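Local atomic coordinates of putative large adhesion protein (Lap) involved in biofilm formation (PDB entry 6M8M), a protein that probably helps a marine bacterium attach and form biofilms, using a calcium-dependent PA14 domain that binds sugars such as glucose. Residues L38-Q47 and P108-T119; N53-I64 and V175-G183. All blocks are in the same frame, centred on the assembly; numbering follows the deposited sequence.

Contact 1: L38-Q47 and P108-T119; sequences LFGEYYAYAQ and PENSSDAIVKLT. With CA (calcium ion), chain D; CA (calcium ion), chain C.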
# COMPACT_ATOMS: atom_id res chain seq x y z
N LEU A 38 5.89 6.55 5.28
CA LEU A 38 6.37 5.37 4.58
C LEU A 38 6.99 5.76 3.25
O LEU A 38 6.60 6.75 2.62
CB LEU A 38 5.20 4.42 4.30
CG LEU A 38 4.58 3.94 5.61
CD1 LEU A 38 3.08 3.82 5.54
CD2 LEU A 38 5.20 2.64 6.07
N PHE A 39 7.96 4.98 2.82
CA PHE A 39 8.54 5.14 1.51
C PHE A 39 7.61 4.50 0.49
O PHE A 39 7.28 3.31 0.60
CB PHE A 39 9.90 4.46 1.47
CG PHE A 39 10.60 4.62 0.16
CD1 PHE A 39 10.99 5.87 -0.29
CD2 PHE A 39 10.87 3.52 -0.63
CE1 PHE A 39 11.63 6.01 -1.52
CE2 PHE A 39 11.51 3.66 -1.85
CZ PHE A 39 11.88 4.90 -2.29
N GLY A 40 7.18 5.28 -0.50
CA GLY A 40 6.22 4.82 -1.50
C GLY A 40 6.88 4.60 -2.85
O GLY A 40 7.70 5.42 -3.29
N GLU A 41 6.50 3.51 -3.49
CA GLU A 41 6.92 3.18 -4.84
C GLU A 41 5.69 2.89 -5.68
O GLU A 41 4.79 2.17 -5.25
CB GLU A 41 7.82 1.95 -4.82
CG GLU A 41 9.16 2.21 -4.15
CD GLU A 41 9.93 0.94 -3.86
OE1 GLU A 41 10.64 0.46 -4.77
OE2 GLU A 41 9.83 0.42 -2.73
N TYR A 42 5.67 3.42 -6.89
CA TYR A 42 4.57 3.23 -7.84
C TYR A 42 5.11 2.52 -9.07
O TYR A 42 6.14 2.94 -9.62
CB TYR A 42 3.98 4.58 -8.24
CG TYR A 42 2.87 4.48 -9.25
CD1 TYR A 42 3.13 4.50 -10.62
CD2 TYR A 42 1.54 4.36 -8.85
CE1 TYR A 42 2.10 4.39 -11.55
CE2 TYR A 42 0.52 4.28 -9.76
CZ TYR A 42 0.80 4.28 -11.10
OH TYR A 42 -0.25 4.21 -11.97
N TYR A 43 4.40 1.49 -9.52
CA TYR A 43 4.76 0.72 -10.71
C TYR A 43 3.59 0.72 -11.68
O TYR A 43 2.48 0.31 -11.34
CB TYR A 43 5.07 -0.74 -10.34
CG TYR A 43 6.22 -0.91 -9.41
CD1 TYR A 43 6.09 -0.69 -8.05
CD2 TYR A 43 7.47 -1.30 -9.88
CE1 TYR A 43 7.17 -0.84 -7.19
CE2 TYR A 43 8.53 -1.44 -9.05
CZ TYR A 43 8.39 -1.21 -7.72
OH TYR A 43 9.52 -1.37 -6.94
N ALA A 44 3.86 1.15 -12.91
CA ALA A 44 2.93 1.03 -14.01
C ALA A 44 3.03 -0.39 -14.56
O ALA A 44 4.14 -0.90 -14.77
CB ALA A 44 3.33 2.01 -15.11
N TYR A 45 1.90 -1.05 -14.74
CA TYR A 45 1.87 -2.40 -15.29
C TYR A 45 0.94 -2.39 -16.49
O TYR A 45 -0.21 -1.95 -16.38
CB TYR A 45 1.40 -3.38 -14.24
CG TYR A 45 1.29 -4.82 -14.69
CD1 TYR A 45 0.18 -5.27 -15.40
CD2 TYR A 45 2.27 -5.75 -14.39
CE1 TYR A 45 0.06 -6.59 -15.80
CE2 TYR A 45 2.15 -7.08 -14.78
CZ TYR A 45 1.04 -7.49 -15.47
OH TYR A 45 0.92 -8.82 -15.83
N ALA A 46 1.44 -2.85 -17.63
CA ALA A 46 0.70 -2.84 -18.89
C ALA A 46 0.20 -4.25 -19.18
O ALA A 46 0.98 -5.12 -19.57
CB ALA A 46 1.60 -2.35 -20.03
N GLN A 47 -1.09 -4.47 -18.98
CA GLN A 47 -1.66 -5.78 -19.29
C GLN A 47 -1.50 -6.03 -20.79
O GLN A 47 -1.85 -5.18 -21.61
CB GLN A 47 -3.14 -5.80 -18.90
CG GLN A 47 -3.80 -7.14 -19.13
CD GLN A 47 -5.14 -7.24 -18.45
OE1 GLN A 47 -5.35 -6.63 -17.39
NE2 GLN A 47 -6.05 -8.03 -19.00
N PRO A 108 4.44 9.31 -13.43
CA PRO A 108 4.77 8.04 -14.08
C PRO A 108 3.93 7.82 -15.32
O PRO A 108 2.85 8.38 -15.48
CB PRO A 108 4.46 7.00 -13.00
CG PRO A 108 3.37 7.63 -12.20
CD PRO A 108 3.64 9.13 -12.20
N GLU A 109 4.44 6.98 -16.21
CA GLU A 109 3.69 6.65 -17.41
C GLU A 109 2.33 6.06 -17.05
O GLU A 109 2.16 5.45 -15.99
CB GLU A 109 4.49 5.65 -18.26
CG GLU A 109 4.62 4.29 -17.63
CD GLU A 109 5.74 3.46 -18.23
OE1 GLU A 109 6.93 3.74 -17.93
OE2 GLU A 109 5.45 2.54 -19.02
N ASN A 110 1.37 6.27 -17.93
CA ASN A 110 0.03 5.72 -17.75
C ASN A 110 -0.02 4.26 -18.18
O ASN A 110 0.76 3.81 -19.03
CB ASN A 110 -0.96 6.52 -18.58
CG ASN A 110 -0.98 7.99 -18.21
OD1 ASN A 110 -0.69 8.37 -17.07
ND2 ASN A 110 -1.31 8.84 -19.16
N SER A 111 -0.95 3.50 -17.59
CA SER A 111 -1.05 2.08 -17.89
C SER A 111 -2.40 1.55 -17.47
O SER A 111 -3.18 2.22 -16.78
CB SER A 111 0.06 1.30 -17.19
OG SER A 111 -0.03 1.45 -15.77
N SER A 112 -2.67 0.31 -17.87
CA SER A 112 -3.94 -0.34 -17.56
C SER A 112 -4.06 -0.67 -16.08
O SER A 112 -5.16 -0.58 -15.51
CB SER A 112 -4.08 -1.61 -18.40
OG SER A 112 -3.04 -2.54 -18.12
N ASP A 113 -2.98 -1.13 -15.47
CA ASP A 113 -2.95 -1.64 -14.11
C ASP A 113 -1.88 -0.87 -13.34
O ASP A 113 -0.99 -0.25 -13.93
CB ASP A 113 -2.61 -3.13 -14.08
CG ASP A 113 -3.65 -4.03 -14.77
OD1 ASP A 113 -4.05 -3.76 -15.93
OD2 ASP A 113 -4.08 -5.03 -14.15
N ALA A 114 -1.90 -0.96 -12.02
CA ALA A 114 -0.94 -0.20 -11.23
C ALA A 114 -0.69 -0.90 -9.91
O ALA A 114 -1.57 -1.55 -9.35
CB ALA A 114 -1.45 1.22 -10.98
N ILE A 115 0.53 -0.72 -9.39
CA ILE A 115 0.97 -1.33 -8.15
C ILE A 115 1.57 -0.24 -7.27
O ILE A 115 2.33 0.61 -7.77
CB ILE A 115 2.03 -2.42 -8.42
CG1 ILE A 115 1.42 -3.58 -9.22
CG2 ILE A 115 2.65 -2.93 -7.14
CD1 ILE A 115 2.45 -4.45 -9.91
N VAL A 116 1.27 -0.29 -5.97
CA VAL A 116 1.90 0.59 -4.99
C VAL A 116 2.55 -0.28 -3.93
O VAL A 116 1.95 -1.25 -3.45
CB VAL A 116 0.87 1.53 -4.34
CG1 VAL A 116 1.51 2.37 -3.24
CG2 VAL A 116 0.22 2.41 -5.39
N LYS A 117 3.77 0.08 -3.55
CA LYS A 117 4.46 -0.54 -2.42
C LYS A 117 4.81 0.54 -1.42
O LYS A 117 5.26 1.62 -1.80
CB LYS A 117 5.71 -1.24 -2.91
CG LYS A 117 6.54 -1.87 -1.82
CD LYS A 117 7.64 -2.70 -2.44
CE LYS A 117 8.62 -3.21 -1.41
NZ LYS A 117 9.67 -4.03 -2.09
N LEU A 118 4.59 0.24 -0.16
CA LEU A 118 4.91 1.14 0.94
C LEU A 118 5.76 0.39 1.94
O LEU A 118 5.41 -0.71 2.34
CB LEU A 118 3.62 1.63 1.62
CG LEU A 118 2.77 2.57 0.76
CD1 LEU A 118 1.31 2.53 1.19
CD2 LEU A 118 3.28 4.00 0.86
N THR A 119 6.86 1.00 2.37
CA THR A 119 7.76 0.35 3.32
C THR A 119 8.22 1.33 4.38
O THR A 119 8.32 2.54 4.16
CB THR A 119 8.99 -0.27 2.66
OG1 THR A 119 9.64 0.71 1.87
CG2 THR A 119 8.61 -1.44 1.78
CA CA D . -6.01 -5.18 -15.74
CA CA C . 0.75 9.45 -15.55
O HOH W 1 8.41 0.95 -0.62
O HOH W 2 11.04 -2.37 -4.09
O HOH W 3 0.44 3.85 -14.52
O HOH W 4 0.51 7.33 -14.36
O HOH W 5 -0.49 11.51 -16.14
O HOH W 6 -0.80 9.80 -13.75
O HOH W 7 1.80 10.10 -17.60
O HOH W 8 -8.38 -5.83 -15.93

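Contact 2: N53-I64 and V175-G183; sequences NLSNVAQVKAFI and VEIVYWDQG. With CA (calcium ion), chain D; CA (calcium ion), chain E; BGC (beta-D-glucopyranose), chain B.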
# COMPACT_ATOMS: atom_id res chain seq x y z
N ASN A 53 -3.75 -9.95 -16.47
CA ASN A 53 -4.35 -9.06 -15.48
C ASN A 53 -3.72 -9.27 -14.12
O ASN A 53 -3.42 -10.40 -13.73
CB ASN A 53 -5.84 -9.37 -15.41
CG ASN A 53 -6.60 -8.33 -14.63
OD1 ASN A 53 -6.19 -7.18 -14.54
ND2 ASN A 53 -7.72 -8.74 -14.06
N LEU A 54 -3.50 -8.19 -13.38
CA LEU A 54 -3.06 -8.33 -12.00
C LEU A 54 -4.19 -8.94 -11.18
O LEU A 54 -5.33 -8.47 -11.23
CB LEU A 54 -2.67 -6.99 -11.41
CG LEU A 54 -1.44 -6.35 -12.05
CD1 LEU A 54 -1.11 -5.06 -11.30
CD2 LEU A 54 -0.23 -7.28 -12.06
N SER A 55 -3.88 -9.99 -10.43
CA SER A 55 -4.93 -10.63 -9.65
C SER A 55 -4.46 -11.30 -8.37
O SER A 55 -5.32 -11.80 -7.64
CB SER A 55 -5.68 -11.65 -10.49
OG SER A 55 -4.82 -12.73 -10.78
N ASN A 56 -3.16 -11.36 -8.06
CA ASN A 56 -2.75 -11.99 -6.82
C ASN A 56 -1.43 -11.42 -6.34
O ASN A 56 -0.66 -10.82 -7.10
CB ASN A 56 -2.72 -13.53 -6.90
CG ASN A 56 -1.72 -14.04 -7.88
OD1 ASN A 56 -0.52 -14.08 -7.61
ND2 ASN A 56 -2.20 -14.50 -9.03
N VAL A 57 -1.18 -11.63 -5.05
CA VAL A 57 -0.03 -11.04 -4.37
C VAL A 57 1.28 -11.55 -4.95
O VAL A 57 2.22 -10.77 -5.15
CB VAL A 57 -0.11 -11.30 -2.85
CG1 VAL A 57 1.19 -10.88 -2.17
CG2 VAL A 57 -1.29 -10.58 -2.22
N ALA A 58 1.39 -12.87 -5.17
CA ALA A 58 2.66 -13.40 -5.65
C ALA A 58 3.02 -12.80 -7.00
O ALA A 58 4.19 -12.49 -7.26
CB ALA A 58 2.60 -14.92 -5.73
N GLN A 59 2.04 -12.65 -7.88
CA GLN A 59 2.26 -12.06 -9.19
C GLN A 59 2.72 -10.61 -9.06
O GLN A 59 3.65 -10.17 -9.76
CB GLN A 59 0.95 -12.14 -9.96
CG GLN A 59 0.91 -11.44 -11.28
CD GLN A 59 -0.51 -11.29 -11.81
OE1 GLN A 59 -1.48 -11.36 -11.05
NE2 GLN A 59 -0.63 -11.08 -13.10
N VAL A 60 2.07 -9.85 -8.19
CA VAL A 60 2.43 -8.45 -7.96
C VAL A 60 3.84 -8.35 -7.39
O VAL A 60 4.66 -7.53 -7.84
CB VAL A 60 1.37 -7.79 -7.08
CG1 VAL A 60 1.85 -6.47 -6.49
CG2 VAL A 60 0.08 -7.59 -7.87
N LYS A 61 4.15 -9.17 -6.40
CA LYS A 61 5.49 -9.16 -5.81
C LYS A 61 6.55 -9.51 -6.84
O LYS A 61 7.66 -8.97 -6.80
CB LYS A 61 5.57 -10.11 -4.63
CG LYS A 61 4.87 -9.58 -3.41
CD LYS A 61 5.15 -10.43 -2.19
CE LYS A 61 4.51 -9.83 -0.93
NZ LYS A 61 5.24 -8.63 -0.42
N ALA A 62 6.25 -10.43 -7.75
CA ALA A 62 7.23 -10.80 -8.77
C ALA A 62 7.50 -9.64 -9.70
O ALA A 62 8.64 -9.43 -10.12
CB ALA A 62 6.74 -12.02 -9.56
N PHE A 63 6.46 -8.89 -10.07
CA PHE A 63 6.69 -7.73 -10.92
C PHE A 63 7.52 -6.68 -10.19
O PHE A 63 8.48 -6.12 -10.75
CB PHE A 63 5.36 -7.13 -11.39
CG PHE A 63 5.54 -6.11 -12.47
CD1 PHE A 63 5.75 -6.51 -13.79
CD2 PHE A 63 5.52 -4.76 -12.19
CE1 PHE A 63 5.93 -5.58 -14.79
CE2 PHE A 63 5.69 -3.82 -13.20
CZ PHE A 63 5.91 -4.23 -14.49
N ILE A 64 7.17 -6.40 -8.93
CA ILE A 64 7.94 -5.43 -8.15
C ILE A 64 9.41 -5.84 -8.11
O ILE A 64 10.30 -5.01 -8.31
CB ILE A 64 7.37 -5.32 -6.73
CG1 ILE A 64 6.00 -4.65 -6.73
CG2 ILE A 64 8.35 -4.59 -5.82
CD1 ILE A 64 5.27 -4.79 -5.41
N VAL A 175 7.63 -2.91 8.21
CA VAL A 175 6.31 -3.05 7.61
C VAL A 175 6.46 -2.90 6.10
O VAL A 175 7.18 -2.02 5.62
CB VAL A 175 5.30 -2.05 8.21
CG1 VAL A 175 5.73 -0.59 8.04
CG2 VAL A 175 3.91 -2.29 7.63
N GLU A 176 5.82 -3.81 5.37
CA GLU A 176 5.83 -3.81 3.91
C GLU A 176 4.42 -4.02 3.43
O GLU A 176 3.77 -5.00 3.83
CB GLU A 176 6.74 -4.88 3.34
CG GLU A 176 6.68 -4.95 1.82
CD GLU A 176 7.76 -5.82 1.21
OE1 GLU A 176 8.90 -5.82 1.72
OE2 GLU A 176 7.46 -6.51 0.20
N ILE A 177 3.94 -3.11 2.60
CA ILE A 177 2.59 -3.16 2.04
C ILE A 177 2.72 -3.21 0.54
O ILE A 177 3.44 -2.38 -0.05
CB ILE A 177 1.79 -1.91 2.45
CG1 ILE A 177 1.67 -1.84 3.97
CG2 ILE A 177 0.43 -1.88 1.77
CD1 ILE A 177 1.45 -0.46 4.49
N VAL A 178 2.02 -4.14 -0.09
CA VAL A 178 1.84 -4.10 -1.54
C VAL A 178 0.35 -4.02 -1.82
O VAL A 178 -0.47 -4.59 -1.08
CB VAL A 178 2.51 -5.27 -2.29
CG1 VAL A 178 4.01 -5.30 -2.02
CG2 VAL A 178 1.86 -6.58 -1.93
N TYR A 179 -0.01 -3.32 -2.88
CA TYR A 179 -1.39 -3.01 -3.24
C TYR A 179 -1.44 -2.93 -4.75
O TYR A 179 -0.46 -2.50 -5.38
CB TYR A 179 -1.85 -1.66 -2.59
CG TYR A 179 -2.97 -1.02 -3.35
CD1 TYR A 179 -4.29 -1.39 -3.15
CD2 TYR A 179 -2.70 -0.10 -4.34
CE1 TYR A 179 -5.31 -0.85 -3.90
CE2 TYR A 179 -3.70 0.44 -5.11
CZ TYR A 179 -5.00 0.06 -4.90
OH TYR A 179 -5.96 0.59 -5.71
N TRP A 180 -2.58 -3.30 -5.34
CA TRP A 180 -2.73 -3.10 -6.78
C TRP A 180 -4.14 -2.72 -7.17
O TRP A 180 -5.12 -3.00 -6.46
CB TRP A 180 -2.29 -4.34 -7.57
CG TRP A 180 -3.21 -5.51 -7.48
CD1 TRP A 180 -4.22 -5.82 -8.33
CD2 TRP A 180 -3.18 -6.56 -6.51
NE1 TRP A 180 -4.82 -6.99 -7.95
CE2 TRP A 180 -4.21 -7.46 -6.83
CE3 TRP A 180 -2.39 -6.81 -5.38
CZ2 TRP A 180 -4.45 -8.62 -6.09
CZ3 TRP A 180 -2.63 -7.96 -4.64
CH2 TRP A 180 -3.66 -8.85 -5.00
N ASP A 181 -4.20 -2.10 -8.34
CA ASP A 181 -5.43 -1.89 -9.09
C ASP A 181 -5.34 -2.66 -10.40
O ASP A 181 -4.42 -2.42 -11.19
CB ASP A 181 -5.67 -0.41 -9.38
CG ASP A 181 -6.88 -0.20 -10.25
OD1 ASP A 181 -7.87 -0.92 -10.02
OD2 ASP A 181 -6.84 0.64 -11.18
N GLN A 182 -6.28 -3.58 -10.62
CA GLN A 182 -6.39 -4.28 -11.90
C GLN A 182 -7.06 -3.43 -12.96
O GLN A 182 -7.02 -3.79 -14.15
CB GLN A 182 -7.19 -5.58 -11.72
CG GLN A 182 -8.66 -5.42 -11.37
CD GLN A 182 -9.63 -5.69 -12.50
OE1 GLN A 182 -9.35 -6.40 -13.48
NE2 GLN A 182 -10.82 -5.14 -12.36
N GLY A 183 -7.68 -2.33 -12.58
CA GLY A 183 -8.42 -1.47 -13.47
C GLY A 183 -9.72 -1.05 -12.82
O GLY A 183 -10.17 -1.63 -11.83
CA CA D . -6.01 -5.18 -15.74
CA CA E . -9.95 -1.74 -9.44
C2 BGC B . -13.19 -2.60 -9.97
C3 BGC B . -14.63 -2.54 -9.57
C4 BGC B . -15.33 -3.83 -9.91
C5 BGC B . -14.60 -5.01 -9.29
C6 BGC B . -15.20 -6.34 -9.61
C1 BGC B . -12.52 -3.80 -9.34
O1 BGC B . -11.22 -3.89 -9.75
O2 BGC B . -12.44 -1.44 -9.57
O3 BGC B . -15.28 -1.43 -10.21
O4 BGC B . -16.65 -3.82 -9.36
O5 BGC B . -13.21 -5.03 -9.75
O6 BGC B . -15.26 -6.57 -10.99
O HOH W 9 3.55 -7.20 1.65
O HOH W 8 -8.38 -5.83 -15.93

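Contact 1: L38-Q47 and P108-T119
The carbonyl oxygen of Asp113 takes two donors at one end of an antiparallel ladder, formed by strands 38-45 and 113-119 in the PA14 beta-sandwich. Tyr45 N reaches Asp113 O over 3.1 Å from well above the carbonyl plane, whereas Ser111 OG donates to that same Asp113 O at 2.7 Å, tilted far less from it. Further along, Tyr43-Ile115, Glu41-Lys117 and Phe39-Thr119 follow as hydrogen-bonded pairs, illustrating how strict alternation sorts side chains onto two faces. Tyr43 and Ile115 meet through their CB atoms on the face that packs against helix 57-66. Tyr42 and Ala114 belong to the other face. With CG anti to the backbone N (chi1 178°), the Tyr42 ring crosses Pro108 at about a right angle, CD1 lying 3.5 Å from Pro108 CG, while Tyr42 OH comes to 3.4 Å from Ala114 CB. A water in the plane of this ring bonds to Tyr42 OH and donates to Glu109 O and Ser111 OG, tying the loop to the strand. Glu41 and Lys117 run side by side, yet Glu41 OE2 and Lys117 NZ stay 4.5 Å apart, longer than a salt bridge; a second water links OE1 to NZ. Back at the Tyr45-Asp113 end, one calcium ion is held by both carboxylate oxygens of Asp113 and by Gln47 OE1, with Asn53 and Gln182 also binding. Ser112 OG bridges the two ligands, accepting from Gln47 N in a nearly straight bond (2.9 Å, 169°) and donating to Asp113 OD1 on the anti side of the carboxylate.

Contact 2: N53-I64 and V175-G183
Glu176 begins the contact by reaching from the strand to Lys61 on the helix, and the two side chains approach from opposite directions in a salt bridge, Glu176 OE2 to Lys61 NZ 3.1 Å. The lysine chain bends at its last torsion, and the ammonium also donates to a water that in turn donates to Glu176 O. Two residues on, Val178 presents CG1 to Ile64, whose CD1 lies 3.7 Å away, with Val57 and Val60 packing more loosely beside it. Trp180 then fills the junction of loop and helix. The indole packs against Leu54 to Val57 and Val60: the Leu54 side chain runs past it in the opposite direction, CB nearest CD1, Val60 CG2 comes within 3.6 Å of Trp180 CE3, and the Val57 side chain crosses at about a right angle, its CG2 nearest Trp180 CZ3. Asn56 O lies over one face, while NE1 is satisfied by Asn154. The segment that receives the indole is itself braced by a capping box, in which Gln59 N donates to Asn56 OD1, with a weak return bond from Asn56 N to Gln59 OE1. Asp181 CB points away from residues 53-64; its OD1 accepts from Gly183 N in an Asx turn and binds a calcium ion. The amide of Gln182 works at both ends: OE1 accepts from Asn53 ND2 at 2.9 Å, their amide planes 64° apart, and NE2 donates to O1 of the glucose (2.9 Å, 165°), while Asn53 OD1 and Gln182 O bind a second calcium ion. Gly183 O joins Asp181 OD1 on the first. Asp136, Asp137 and Ala185 complete that site, where glucose O1 and O2 ligate the metal directly: the calcium-dependent sugar pocket of a PA14 lectin domain.

Read from the N terminus, strand 38-45 leads through Gln47 into the loop and helix of residues 53-64, so the first halves of the two contacts are near neighbours in sequence. Contact 1 closes its loop when the chain returns at 108-119; contact 2 waits until 175-183. Because the segments alternate, the two closures cross. Strands 113-122 and 174-181 then lie side by side in one antiparallel sheet, probably hydrogen-bonded at Val116 N to Tyr179 O, and the helix packs across both. The calcium ion shared by both contacts takes one ligand residue from each of the four segments and draws them together close to the sugar-binding calcium.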